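Local coordinates for uncharacterized protein (Bacteroides ovatus, PDB 4ID2) that is of unknown function but belongs to the DUF4738 family and adopts a beta-barrel-like fold, at residues 33-38 and 44-49; 74-77 and 82-85; 77-82 and 142-147; 92-97 and 136-141. All coordinates share one frame; numbering follows the deposited sequence. Where two conformers were deposited one is given.

Interaction 1 of 4, residues 33-38 and 44-49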
loop_
_atom_site.group_PDB
_atom_site.type_symbol
_atom_site.label_atom_id
_atom_site.label_comp_id
_atom_site.label_asym_id
_atom_site.label_seq_id
_atom_site.Cartn_x
_atom_site.Cartn_y
_atom_site.Cartn_z
ATOM N N LYS A 33 -5.492 10.542 -24.787
ATOM C CA LYS A 33 -4.945 9.681 -25.829
ATOM C C LYS A 33 -3.413 9.716 -25.790
ATOM O O LYS A 33 -2.846 10.767 -25.498
ATOM C CB LYS A 33 -5.470 10.186 -27.179
ATOM C CG LYS A 33 -5.140 9.355 -28.404
ATOM C CD LYS A 33 -5.851 9.967 -29.617
ATOM C CE LYS A 33 -5.410 9.418 -30.956
ATOM N NZ LYS A 33 -6.155 8.189 -31.342
ATOM N N SER A 34 -2.748 8.587 -26.069
ATOM C CA SER A 34 -1.282 8.559 -26.143
ATOM C C SER A 34 -0.803 7.368 -26.957
ATOM O O SER A 34 -1.471 6.339 -27.012
ATOM C CB SER A 34 -0.634 8.553 -24.761
ATOM O OG SER A 34 -1.000 7.415 -24.006
ATOM N N GLU A 35 0.336 7.554 -27.626
ATOM C CA GLU A 35 0.983 6.570 -28.493
ATOM C C GLU A 35 2.367 6.302 -27.906
ATOM O O GLU A 35 3.100 7.256 -27.668
ATOM C CB GLU A 35 1.042 7.120 -29.945
ATOM C CG GLU A 35 2.055 6.488 -30.893
ATOM C CD GLU A 35 1.789 5.084 -31.400
ATOM O OE1 GLU A 35 0.882 4.410 -30.865
ATOM O OE2 GLU A 35 2.501 4.655 -32.337
ATOM N N THR A 36 2.719 5.028 -27.664
ATOM C CA THR A 36 4.009 4.654 -27.083
ATOM C C THR A 36 4.742 3.664 -27.975
ATOM O O THR A 36 4.159 2.665 -28.392
ATOM C CB THR A 36 3.824 4.055 -25.680
ATOM O OG1 THR A 36 3.028 4.944 -24.905
ATOM C CG2 THR A 36 5.147 3.827 -24.962
ATOM N N ASP A 37 6.021 3.930 -28.233
ATOM C CA ASP A 37 6.895 3.070 -29.017
ATOM C C ASP A 37 7.943 2.473 -28.091
ATOM O O ASP A 37 8.574 3.204 -27.320
ATOM C CB ASP A 37 7.564 3.856 -30.159
ATOM C CG ASP A 37 6.616 4.333 -31.245
ATOM O OD1 ASP A 37 5.463 3.853 -31.283
ATOM O OD2 ASP A 37 7.028 5.189 -32.055
ATOM N N PHE A 38 8.112 1.148 -28.146
ATOM C CA PHE A 38 9.083 0.444 -27.320
ATOM C C PHE A 38 9.494 -0.862 -27.985
ATOM O O PHE A 38 8.850 -1.302 -28.941
ATOM C CB PHE A 38 8.496 0.172 -25.929
ATOM C CG PHE A 38 7.262 -0.697 -25.951
ATOM C CD1 PHE A 38 7.364 -2.079 -25.878
ATOM C CD2 PHE A 38 5.999 -0.136 -26.062
ATOM C CE1 PHE A 38 6.229 -2.877 -25.926
ATOM C CE2 PHE A 38 4.867 -0.936 -26.121
ATOM C CZ PHE A 38 4.987 -2.300 -26.047
ATOM N N ASP A 44 10.189 -4.166 -32.455
ATOM C CA ASP A 44 9.569 -2.852 -32.241
ATOM C C ASP A 44 8.043 -2.939 -32.147
ATOM O O ASP A 44 7.410 -3.509 -33.041
ATOM C CB ASP A 44 9.930 -1.906 -33.401
ATOM C CG ASP A 44 11.407 -1.592 -33.533
ATOM O OD1 ASP A 44 12.054 -1.326 -32.497
ATOM O OD2 ASP A 44 11.907 -1.560 -34.680
ATOM N N TYR A 45 7.453 -2.349 -31.088
ATOM C CA TYR A 45 6.000 -2.304 -30.871
ATOM C C TYR A 45 5.496 -0.878 -30.881
ATOM O O TYR A 45 6.219 0.012 -30.453
ATOM C CB TYR A 45 5.618 -2.925 -29.515
ATOM C CG TYR A 45 5.758 -4.425 -29.459
ATOM C CD1 TYR A 45 7.009 -5.024 -29.427
ATOM C CD2 TYR A 45 4.640 -5.247 -29.380
ATOM C CE1 TYR A 45 7.148 -6.406 -29.396
ATOM C CE2 TYR A 45 4.769 -6.632 -29.320
ATOM C CZ TYR A 45 6.027 -7.204 -29.275
ATOM O OH TYR A 45 6.172 -8.571 -29.244
ATOM N N HIS A 46 4.247 -0.672 -31.311
ATOM C CA HIS A 46 3.546 0.619 -31.277
ATOM C C HIS A 46 2.294 0.400 -30.453
ATOM O O HIS A 46 1.564 -0.545 -30.731
ATOM C CB HIS A 46 3.195 1.121 -32.691
ATOM C CG HIS A 46 4.330 1.757 -33.429
ATOM N ND1 HIS A 46 5.575 1.158 -33.499
ATOM C CD2 HIS A 46 4.344 2.881 -34.180
ATOM C CE1 HIS A 46 6.321 1.960 -34.244
ATOM N NE2 HIS A 46 5.627 3.019 -34.663
ATOM N N SER A 47 2.064 1.212 -29.415
ATOM C CA SER A 47 0.908 1.049 -28.539
ATOM C C SER A 47 0.087 2.312 -28.517
ATOM O O SER A 47 0.578 3.332 -28.047
ATOM C CB SER A 47 1.371 0.699 -27.130
ATOM O OG SER A 47 0.282 0.588 -26.232
ATOM N N LEU A 48 -1.150 2.263 -29.016
ATOM C CA LEU A 48 -2.049 3.415 -29.005
ATOM C C LEU A 48 -3.133 3.153 -27.975
ATOM O O LEU A 48 -3.763 2.091 -28.025
ATOM C CB LEU A 48 -2.653 3.644 -30.403
ATOM C CG LEU A 48 -3.659 4.804 -30.528
ATOM C CD1 LEU A 48 -2.980 6.158 -30.346
ATOM C CD2 LEU A 48 -4.382 4.758 -31.869
ATOM N N VAL A 49 -3.338 4.100 -27.038
ATOM C CA VAL A 49 -4.372 3.986 -26.013
ATOM C C VAL A 49 -5.278 5.206 -26.117
ATOM O O VAL A 49 -4.780 6.321 -26.196
ATOM C CB VAL A 49 -3.798 3.819 -24.590
ATOM C CG1 VAL A 49 -4.926 3.625 -23.589
ATOM C CG2 VAL A 49 -2.853 2.627 -24.527
HETATM O O HOH W 1 0.302 2.927 -24.850
HETATM O O HOH W 2 5.684 5.779 -34.450
#
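Ser34, Thr36 and Phe38 pair with Val49, Ser47 and Tyr45 through three antiparallel hydrogen-bonded pairs, each closed by two backbone bonds. Ser47 N to Thr36 O, at 2.7 Å, is the shortest of the six. The non-hydrogen-bonded pairs Glu35–Leu48 and Asp37–His46 alternate with them.

On the face that carries Phe38 and Tyr45, the two aromatic side chains pack together. Phe38 has CG between its backbone N and carbonyl carbon (chi1 61°), which lays the ring across the neighbouring strand. Tyr45 CB sits over one ring face, 3.8 Å from the centroid of the Phe38 ring, a CH-pi contact, while Ser47 CB meets the ring edge in plane. The two rings are nearly parallel, 6° apart, but slid so far that they barely overlap. Tyr113 stacks on Phe38, and the Tyr45 hydroxyl goes on to Arg79.

Polar contacts occupy the face of Glu35, Asp37 and His46. Asp37 OD1 stands over the centre of the imidazole, 3.2 Å from His46 CG, so it meets the ring's pi face and not an N-H. Asp37 OD2 accepts from a water 2.8 Å away that also accepts a weak bond from His46 NE2. Glu35 OE2 approaches the same ring obliquely, 3.2 Å from His46 CD2; two carboxylates this near would probably favour a protonated imidazole. On the Phe38 face, a second water bonds Ser47 OG, whose hydroxyl also meets Tyr123.

The contact is an antiparallel beta hairpin of the chain's mixed sheet; residues 34–38 also pair antiparallel with a strand of the second subunit, so the sheet runs on across the interface.

Interaction 2 of 4, residues 74-77 and 82-85; sequences VLHL and ETVL
His76 meets Thr83 beside the backbone bonds that join residues 74–77 to 82–85. Its CB leaves the strand pointing away from the partner segment, yet CG lies anti to the backbone N (chi1 -164°) and the imidazole swings back across the gap. Further out, His76 CD2 passes 3.6 Å from Thr83 CG2 and also comes near the carbonyl oxygen of Leu85, which lies at the ring edge. At the tip, His76 NE2 is 3.1 Å from Thr83 OG1, a nearly straight hydrogen bond (162°) in which either group may be the donor. The hydroxyl lies at the ring edge, near its plane, and the two side chains cross at about a right angle.

Next to this bond the strands pair through Leu77 and Leu85. Leu77 N donates to Leu85 O at 2.7 Å. In the other direction Leu77 O receives two N-H groups, Val84 N at 2.9 Å and Leu85 N at 3.2 Å, which arrive from the same face of its carbonyl plane. Two consecutive residues opposite one make a classic beta bulge, where the chain turns a corner.

The remaining side-chain contacts are apolar. Leu77 and Val84 lie side by side, with Leu77 CD2 4.0 Å from Val84 CG1, while Leu85 CD2 meets Leu75 CG at 3.9 Å. Ile142 touches Leu75, Leu77 and Leu85. The chemistry is thus divided: an imidazole–hydroxyl bond probably helps to set the ring's rotation, while on the opposite side aliphatic branches, with Leu75 and Leu77 buried, pack toward strands 121–128 and 134–142, consistent with the interior of the barrel-like fold.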
loop_
_atom_site.group_PDB
_atom_site.type_symbol
_atom_site.label_atom_id
_atom_site.label_comp_id
_atom_site.label_asym_id
_atom_site.label_seq_id
_atom_site.Cartn_x
_atom_site.Cartn_y
_atom_site.Cartn_z
ATOM N N VAL A 74 -9.662 2.050 -25.457
ATOM C CA VAL A 74 -9.260 1.189 -26.565
ATOM C C VAL A 74 -7.738 1.094 -26.534
ATOM O O VAL A 74 -7.076 2.120 -26.636
ATOM C CB VAL A 74 -9.776 1.699 -27.930
ATOM C CG1 VAL A 74 -9.269 0.812 -29.074
ATOM C CG2 VAL A 74 -11.304 1.769 -27.946
ATOM N N LEU A 75 -7.191 -0.121 -26.389
ATOM C CA LEU A 75 -5.754 -0.371 -26.408
ATOM C C LEU A 75 -5.444 -1.104 -27.707
ATOM O O LEU A 75 -5.908 -2.222 -27.888
ATOM C CB LEU A 75 -5.320 -1.177 -25.159
ATOM C CG LEU A 75 -3.943 -1.889 -25.171
ATOM C CD1 LEU A 75 -2.812 -0.980 -25.576
ATOM C CD2 LEU A 75 -3.606 -2.440 -23.790
ATOM N N HIS A 76 -4.732 -0.445 -28.644
ATOM C CA HIS A 76 -4.333 -1.037 -29.924
ATOM C C HIS A 76 -2.812 -1.234 -29.933
ATOM O O HIS A 76 -2.057 -0.272 -30.087
ATOM C CB HIS A 76 -4.783 -0.179 -31.119
ATOM C CG HIS A 76 -4.738 -0.902 -32.437
ATOM N ND1 HIS A 76 -5.215 -0.315 -33.590
ATOM C CD2 HIS A 76 -4.302 -2.150 -32.739
ATOM C CE1 HIS A 76 -5.048 -1.208 -34.554
ATOM N NE2 HIS A 76 -4.512 -2.331 -34.088
ATOM N N LEU A 77 -2.372 -2.481 -29.740
ATOM C CA LEU A 77 -0.957 -2.851 -29.722
ATOM C C LEU A 77 -0.579 -3.502 -31.046
ATOM O O LEU A 77 -1.218 -4.473 -31.433
ATOM C CB LEU A 77 -0.697 -3.826 -28.557
ATOM C CG LEU A 77 0.744 -4.306 -28.373
ATOM C CD1 LEU A 77 1.682 -3.134 -28.132
ATOM C CD2 LEU A 77 0.833 -5.317 -27.243
ATOM N N GLU A 82 1.474 -6.404 -38.069
ATOM C CA GLU A 82 0.593 -7.253 -37.265
ATOM C C GLU A 82 -0.009 -6.529 -36.086
ATOM O O GLU A 82 0.669 -5.730 -35.449
ATOM C CB GLU A 82 1.361 -8.474 -36.732
ATOM C CG GLU A 82 1.902 -9.390 -37.817
ATOM C CD GLU A 82 2.722 -10.557 -37.300
ATOM O OE1 GLU A 82 3.472 -10.381 -36.313
ATOM O OE2 GLU A 82 2.626 -11.651 -37.900
ATOM N N THR A 83 -1.256 -6.872 -35.741
ATOM C CA THR A 83 -1.934 -6.333 -34.565
ATOM C C THR A 83 -1.888 -7.435 -33.504
ATOM O O THR A 83 -2.496 -8.490 -33.681
ATOM C CB THR A 83 -3.345 -5.854 -34.917
ATOM O OG1 THR A 83 -3.253 -4.649 -35.681
ATOM C CG2 THR A 83 -4.225 -5.649 -33.682
ATOM N N VAL A 84 -1.138 -7.201 -32.423
ATOM C CA VAL A 84 -0.982 -8.167 -31.332
ATOM C C VAL A 84 -2.258 -8.177 -30.488
ATOM O O VAL A 84 -2.737 -9.250 -30.116
ATOM C CB VAL A 84 0.282 -7.842 -30.493
ATOM C CG1 VAL A 84 0.375 -8.729 -29.249
ATOM C CG2 VAL A 84 1.536 -7.971 -31.355
ATOM N N LEU A 85 -2.812 -6.994 -30.209
ATOM C CA LEU A 85 -4.036 -6.858 -29.429
ATOM C C LEU A 85 -4.788 -5.581 -29.795
ATOM O O LEU A 85 -4.171 -4.529 -29.928
ATOM C CB LEU A 85 -3.686 -6.836 -27.929
ATOM C CG LEU A 85 -4.895 -6.795 -26.974
ATOM C CD1 LEU A 85 -4.844 -7.933 -25.977
ATOM C CD2 LEU A 85 -4.982 -5.459 -26.251
#

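Interaction 3 of 4, residues 77-82 and 142-147; sequences LTRGNE and ITADGK
Arg79 reaches Ala144 by an extended stem, CG trans to its own N and CD following the same line, before a bend at chi3 (54°) turns the guanidinium toward the other loop. The contact joins the tips of two beta hairpins: a type II' turn from Arg79 to Glu82 connects strands 67–79 and 82–89, and a type I turn from Thr143 to Gly146 lies between strands 134–142 and 148–158. The hairpins belong to different sheets, and the arginine spans the gap at this end of the barrel-like fold.

Each turn is stiffened from within. In the first, Arg79 N donates to Glu82 O, and Gly80 takes the positive phi that a type II' turn requires at this position. In the second, Thr143 OG1 gives its proton to Asp145 OD1 at 2.6 Å while accepting from Lys147 N at 2.9 Å, so one hydroxyl is gripped by two bonds.

The guanidinium itself has divided duties. Arg79 NH2 forms a salt bridge with Glu82 OE1 at 3.0 Å, met on the syn side of the carboxylate though well out of its plane. NH1 serves the other loop and is also bonded to the Tyr45 hydroxyl of strand 43–53. With partners on both terminal nitrogens, the group's rotation is probably well restrained. Deeper in, Leu77 and Ile142 reach toward each other tip to tip, Leu77 CD2 lying 3.9 Å from Ile142 CG2.

Arg79 NH1 to Ala144 O spans 2.9 Å at 156°, with the carbonyl oxygen at the guanidinium edge, close to its plane, and the donor tilted 22° from the carbonyl plane.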
loop_
_atom_site.group_PDB
_atom_site.type_symbol
_atom_site.label_atom_id
_atom_site.label_comp_id
_atom_site.label_asym_id
_atom_site.label_seq_id
_atom_site.Cartn_x
_atom_site.Cartn_y
_atom_site.Cartn_z
ATOM N N LEU A 77 -2.372 -2.481 -29.740
ATOM C CA LEU A 77 -0.957 -2.851 -29.722
ATOM C C LEU A 77 -0.579 -3.502 -31.046
ATOM O O LEU A 77 -1.218 -4.473 -31.433
ATOM C CB LEU A 77 -0.697 -3.826 -28.557
ATOM C CG LEU A 77 0.744 -4.306 -28.373
ATOM C CD1 LEU A 77 1.682 -3.134 -28.132
ATOM C CD2 LEU A 77 0.833 -5.317 -27.243
ATOM N N THR A 78 0.464 -2.991 -31.728
ATOM C CA THR A 78 0.905 -3.550 -33.010
ATOM C C THR A 78 2.401 -3.815 -33.006
ATOM O O THR A 78 3.132 -3.196 -32.247
ATOM C CB THR A 78 0.535 -2.620 -34.175
ATOM O OG1 THR A 78 1.238 -1.394 -34.039
ATOM C CG2 THR A 78 -0.948 -2.331 -34.248
ATOM N N ARG A 79 2.844 -4.755 -33.850
ATOM C CA ARG A 79 4.251 -5.105 -34.044
ATOM C C ARG A 79 4.441 -5.174 -35.548
ATOM O O ARG A 79 4.110 -6.192 -36.161
ATOM C CB ARG A 79 4.594 -6.426 -33.329
ATOM C CG ARG A 79 6.054 -6.849 -33.485
ATOM C CD ARG A 79 6.367 -8.221 -32.911
ATOM N NE ARG A 79 5.491 -9.270 -33.449
ATOM C CZ ARG A 79 4.539 -9.932 -32.785
ATOM N NH1 ARG A 79 4.311 -9.684 -31.499
ATOM N NH2 ARG A 79 3.814 -10.855 -33.402
ATOM N N GLY A 80 4.856 -4.059 -36.145
ATOM C CA GLY A 80 4.977 -3.945 -37.590
ATOM C C GLY A 80 3.590 -3.893 -38.206
ATOM O O GLY A 80 2.723 -3.170 -37.710
ATOM N N ASN A 81 3.341 -4.703 -39.236
ATOM C CA ASN A 81 2.021 -4.773 -39.871
ATOM C C ASN A 81 1.006 -5.574 -39.030
ATOM O O ASN A 81 -0.195 -5.452 -39.276
ATOM C CB ASN A 81 2.123 -5.415 -41.255
ATOM C CG ASN A 81 2.950 -4.632 -42.248
ATOM O OD1 ASN A 81 2.956 -3.394 -42.253
ATOM N ND2 ASN A 81 3.637 -5.330 -43.144
ATOM N N GLU A 82 1.474 -6.404 -38.069
ATOM C CA GLU A 82 0.593 -7.253 -37.265
ATOM C C GLU A 82 -0.009 -6.529 -36.086
ATOM O O GLU A 82 0.669 -5.730 -35.449
ATOM C CB GLU A 82 1.361 -8.474 -36.732
ATOM C CG GLU A 82 1.902 -9.390 -37.817
ATOM C CD GLU A 82 2.722 -10.557 -37.300
ATOM O OE1 GLU A 82 3.472 -10.381 -36.313
ATOM O OE2 GLU A 82 2.626 -11.651 -37.900
ATOM N N ILE A 142 0.424 -8.390 -21.460
ATOM C CA ILE A 142 0.149 -8.922 -22.799
ATOM C C ILE A 142 1.404 -9.620 -23.305
ATOM O O ILE A 142 2.474 -9.008 -23.316
ATOM C CB ILE A 142 -0.321 -7.809 -23.768
ATOM C CG1 ILE A 142 -1.621 -7.161 -23.265
ATOM C CG2 ILE A 142 -0.529 -8.386 -25.185
ATOM C CD1 ILE A 142 -1.871 -5.772 -23.788
ATOM N N THR A 143 1.280 -10.892 -23.738
ATOM C CA THR A 143 2.434 -11.638 -24.251
ATOM C C THR A 143 2.681 -11.247 -25.700
ATOM O O THR A 143 1.846 -10.579 -26.303
ATOM C CB THR A 143 2.222 -13.152 -24.125
ATOM O OG1 THR A 143 1.146 -13.546 -24.978
ATOM C CG2 THR A 143 1.956 -13.595 -22.689
ATOM N N ALA A 144 3.809 -11.687 -26.269
ATOM C CA ALA A 144 4.143 -11.389 -27.660
ATOM C C ALA A 144 3.117 -11.990 -28.642
ATOM O O ALA A 144 2.861 -11.385 -29.687
ATOM C CB ALA A 144 5.538 -11.896 -27.988
ATOM N N ASP A 145 2.490 -13.140 -28.284
ATOM C CA ASP A 145 1.462 -13.767 -29.125
ATOM C C ASP A 145 0.022 -13.302 -28.732
ATOM O O ASP A 145 -0.943 -13.960 -29.101
ATOM C CB ASP A 145 1.579 -15.310 -29.108
ATOM C CG ASP A 145 1.240 -15.987 -27.796
ATOM O OD1 ASP A 145 1.549 -15.408 -26.733
ATOM O OD2 ASP A 145 0.727 -17.130 -27.834
ATOM N N GLY A 146 -0.110 -12.165 -28.046
ATOM C CA GLY A 146 -1.407 -11.592 -27.708
ATOM C C GLY A 146 -2.185 -12.181 -26.546
ATOM O O GLY A 146 -3.330 -11.769 -26.346
ATOM N N LYS A 147 -1.607 -13.123 -25.757
ATOM C CA LYS A 147 -2.329 -13.674 -24.598
ATOM C C LYS A 147 -2.315 -12.625 -23.501
ATOM O O LYS A 147 -1.246 -12.160 -23.112
ATOM C CB LYS A 147 -1.749 -15.012 -24.111
ATOM C CG LYS A 147 -1.977 -16.159 -25.091
ATOM C CD LYS A 147 -1.281 -17.441 -24.656
ATOM C CE LYS A 147 -1.604 -18.595 -25.570
ATOM N NZ LYS A 147 -0.834 -19.816 -25.212
#

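Interaction 4 of 4, residues 92-97 and 136-141; sequences NDFSSV and MPLSIT
Phe94 packs against Leu138 and Ile140, and this trio forms the dense part of the contact. With CG anti to its carbonyl carbon (chi1 -55°), the phenyl ring extends from the loop toward strand 134–142. Leu138 CD1 stands over one ring face, displaced toward the rim, 4.2 Å from the centroid of the Phe94 ring and 23° off its normal: a CH-pi contact. The nearest ring atom, Phe94 CD2, is 3.8 Å from Leu138 CD1. The side chain of Ile140 crosses that of Phe94 at about a right angle, and Ile140 CG1 approaches the ring obliquely, 4.1 Å from Phe94 CE2. Ala125 and Ile150, from the strands flanking 134–142, also touch Phe94, placing the ring against the antiparallel sheet.

Val97 makes a looser approach, its CG2 no nearer than 4.4 Å to Leu138 CD2. Ser95 and Ser96 lie on the exposed side of the loop and do not reach the strand. There Asn92 O accepts both Ser95 N and Ser95 OG, the latter at 3.0 Å, which probably helps to hold the loop in shape.

No hydrogen bond links the two segments; their association rests on apolar packing, while the hydrogen bonds of Ser95 with Asn92 stay within the loop.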
loop_
_atom_site.group_PDB
_atom_site.type_symbol
_atom_site.label_atom_id
_atom_site.label_comp_id
_atom_site.label_asym_id
_atom_site.label_seq_id
_atom_site.Cartn_x
_atom_site.Cartn_y
_atom_site.Cartn_z
ATOM N N ASN A 92 -15.225 -3.315 -16.021
ATOM C CA ASN A 92 -15.771 -4.670 -15.893
ATOM C C ASN A 92 -14.763 -5.751 -16.321
ATOM O O ASN A 92 -14.885 -6.882 -15.857
ATOM C CB ASN A 92 -17.079 -4.803 -16.666
ATOM C CG ASN A 92 -18.063 -3.710 -16.320
ATOM O OD1 ASN A 92 -18.348 -2.831 -17.134
ATOM N ND2 ASN A 92 -18.501 -3.670 -15.070
ATOM N N ASP A 93 -13.723 -5.399 -17.111
ATOM C CA ASP A 93 -12.638 -6.335 -17.463
ATOM C C ASP A 93 -11.800 -6.746 -16.243
ATOM O O ASP A 93 -11.021 -7.690 -16.348
ATOM C CB ASP A 93 -11.694 -5.729 -18.515
ATOM C CG ASP A 93 -12.312 -5.682 -19.885
ATOM O OD1 ASP A 93 -12.426 -6.749 -20.514
ATOM O OD2 ASP A 93 -12.715 -4.588 -20.312
ATOM N N PHE A 94 -11.926 -6.021 -15.114
ATOM C CA PHE A 94 -11.224 -6.291 -13.864
ATOM C C PHE A 94 -12.175 -6.881 -12.801
ATOM O O PHE A 94 -11.803 -6.945 -11.635
ATOM C CB PHE A 94 -10.588 -4.982 -13.350
ATOM C CG PHE A 94 -9.675 -4.312 -14.359
ATOM C CD1 PHE A 94 -10.182 -3.426 -15.299
ATOM C CD2 PHE A 94 -8.317 -4.587 -14.382
ATOM C CE1 PHE A 94 -9.345 -2.835 -16.251
ATOM C CE2 PHE A 94 -7.481 -3.993 -15.337
ATOM C CZ PHE A 94 -8.003 -3.124 -16.265
ATOM N N SER A 95 -13.381 -7.343 -13.200
ATOM C CA SER A 95 -14.371 -7.923 -12.283
ATOM C C SER A 95 -13.865 -9.206 -11.607
ATOM O O SER A 95 -14.321 -9.522 -10.508
ATOM C CB SER A 95 -15.678 -8.220 -13.014
ATOM O OG SER A 95 -15.499 -9.162 -14.059
ATOM N N SER A 96 -12.932 -9.932 -12.246
ATOM C CA SER A 96 -12.362 -11.153 -11.683
ATOM C C SER A 96 -11.392 -10.878 -10.519
ATOM O O SER A 96 -11.138 -11.803 -9.753
ATOM C CB SER A 96 -11.632 -11.944 -12.764
ATOM O OG SER A 96 -10.607 -11.161 -13.357
ATOM N N VAL A 97 -10.833 -9.650 -10.391
ATOM C CA VAL A 97 -9.864 -9.338 -9.325
ATOM C C VAL A 97 -10.238 -8.075 -8.486
ATOM O O VAL A 97 -9.419 -7.652 -7.677
ATOM C CB VAL A 97 -8.425 -9.213 -9.908
ATOM C CG1 VAL A 97 -8.005 -10.504 -10.608
ATOM C CG2 VAL A 97 -8.286 -8.021 -10.857
HETATM N N MSE A 136 -7.441 2.849 -7.506
HETATM C CA MSE A 136 -6.966 1.504 -7.244
HETATM C C MSE A 136 -5.997 1.069 -8.331
HETATM O O MSE A 136 -6.388 1.006 -9.486
HETATM C CB MSE A 136 -8.151 0.548 -7.173
HETATM C CG MSE A 136 -7.760 -0.884 -6.910
HETATM SE SE MSE A 136 -9.368 -1.928 -6.874
HETATM C CE MSE A 136 -9.638 -1.819 -4.849
ATOM N N PRO A 137 -4.747 0.720 -7.977
ATOM C CA PRO A 137 -3.794 0.270 -9.001
ATOM C C PRO A 137 -4.067 -1.168 -9.441
ATOM O O PRO A 137 -4.335 -2.037 -8.608
ATOM C CB PRO A 137 -2.440 0.400 -8.293
ATOM C CG PRO A 137 -2.751 0.233 -6.857
ATOM C CD PRO A 137 -4.131 0.748 -6.634
ATOM N N LEU A 138 -4.058 -1.402 -10.758
ATOM C CA LEU A 138 -4.273 -2.716 -11.381
ATOM C C LEU A 138 -3.236 -2.885 -12.494
ATOM O O LEU A 138 -2.544 -1.914 -12.815
ATOM C CB LEU A 138 -5.706 -2.810 -11.953
ATOM C CG LEU A 138 -6.857 -2.502 -10.981
ATOM C CD1 LEU A 138 -8.039 -1.854 -11.696
ATOM C CD2 LEU A 138 -7.291 -3.740 -10.237
ATOM N N SER A 139 -3.127 -4.074 -13.104
ATOM C CA SER A 139 -2.171 -4.251 -14.206
ATOM C C SER A 139 -2.678 -5.219 -15.279
ATOM O O SER A 139 -3.476 -6.106 -14.982
ATOM C CB SER A 139 -0.822 -4.723 -13.685
ATOM O OG SER A 139 -0.966 -5.915 -12.940
ATOM N N ILE A 140 -2.259 -4.982 -16.546
ATOM C CA ILE A 140 -2.594 -5.803 -17.719
ATOM C C ILE A 140 -1.280 -6.291 -18.291
ATOM O O ILE A 140 -0.425 -5.456 -18.591
ATOM C CB ILE A 140 -3.387 -5.001 -18.795
ATOM C CG1 ILE A 140 -4.639 -4.298 -18.228
ATOM C CG2 ILE A 140 -3.754 -5.873 -20.004
ATOM C CD1 ILE A 140 -4.943 -3.034 -18.963
ATOM N N THR A 141 -1.102 -7.605 -18.446
ATOM C CA THR A 141 0.122 -8.160 -19.032
ATOM C C THR A 141 -0.252 -8.787 -20.365
ATOM O O THR A 141 -1.167 -9.605 -20.402
ATOM C CB THR A 141 0.788 -9.149 -18.073
ATOM O OG1 THR A 141 1.014 -8.485 -16.829
ATOM C CG2 THR A 141 2.113 -9.694 -18.614
#

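Overall arrangement
From the N terminus, interaction 1 comes first, closing the short hairpin of strands 33–40 and 43–53. Strand 67–79 then pairs with 43–53, and interaction 2 closes the next hairpin in series, its centre about 9 Å from that of interaction 1. Interaction 3 starts on the same strand, sharing Leu77 and Glu82 with interaction 2, but closes a much longer loop that brings the turn after strand 134–142 to the tip of that hairpin. Within this loop falls interaction 4, which seats the segment before helix 100–104 on strand 134–142. Interactions 1 and 2 thus both belong to the mixed sheet, interaction 3 links it to the antiparallel sheet, and interaction 4 packs a loop against the latter.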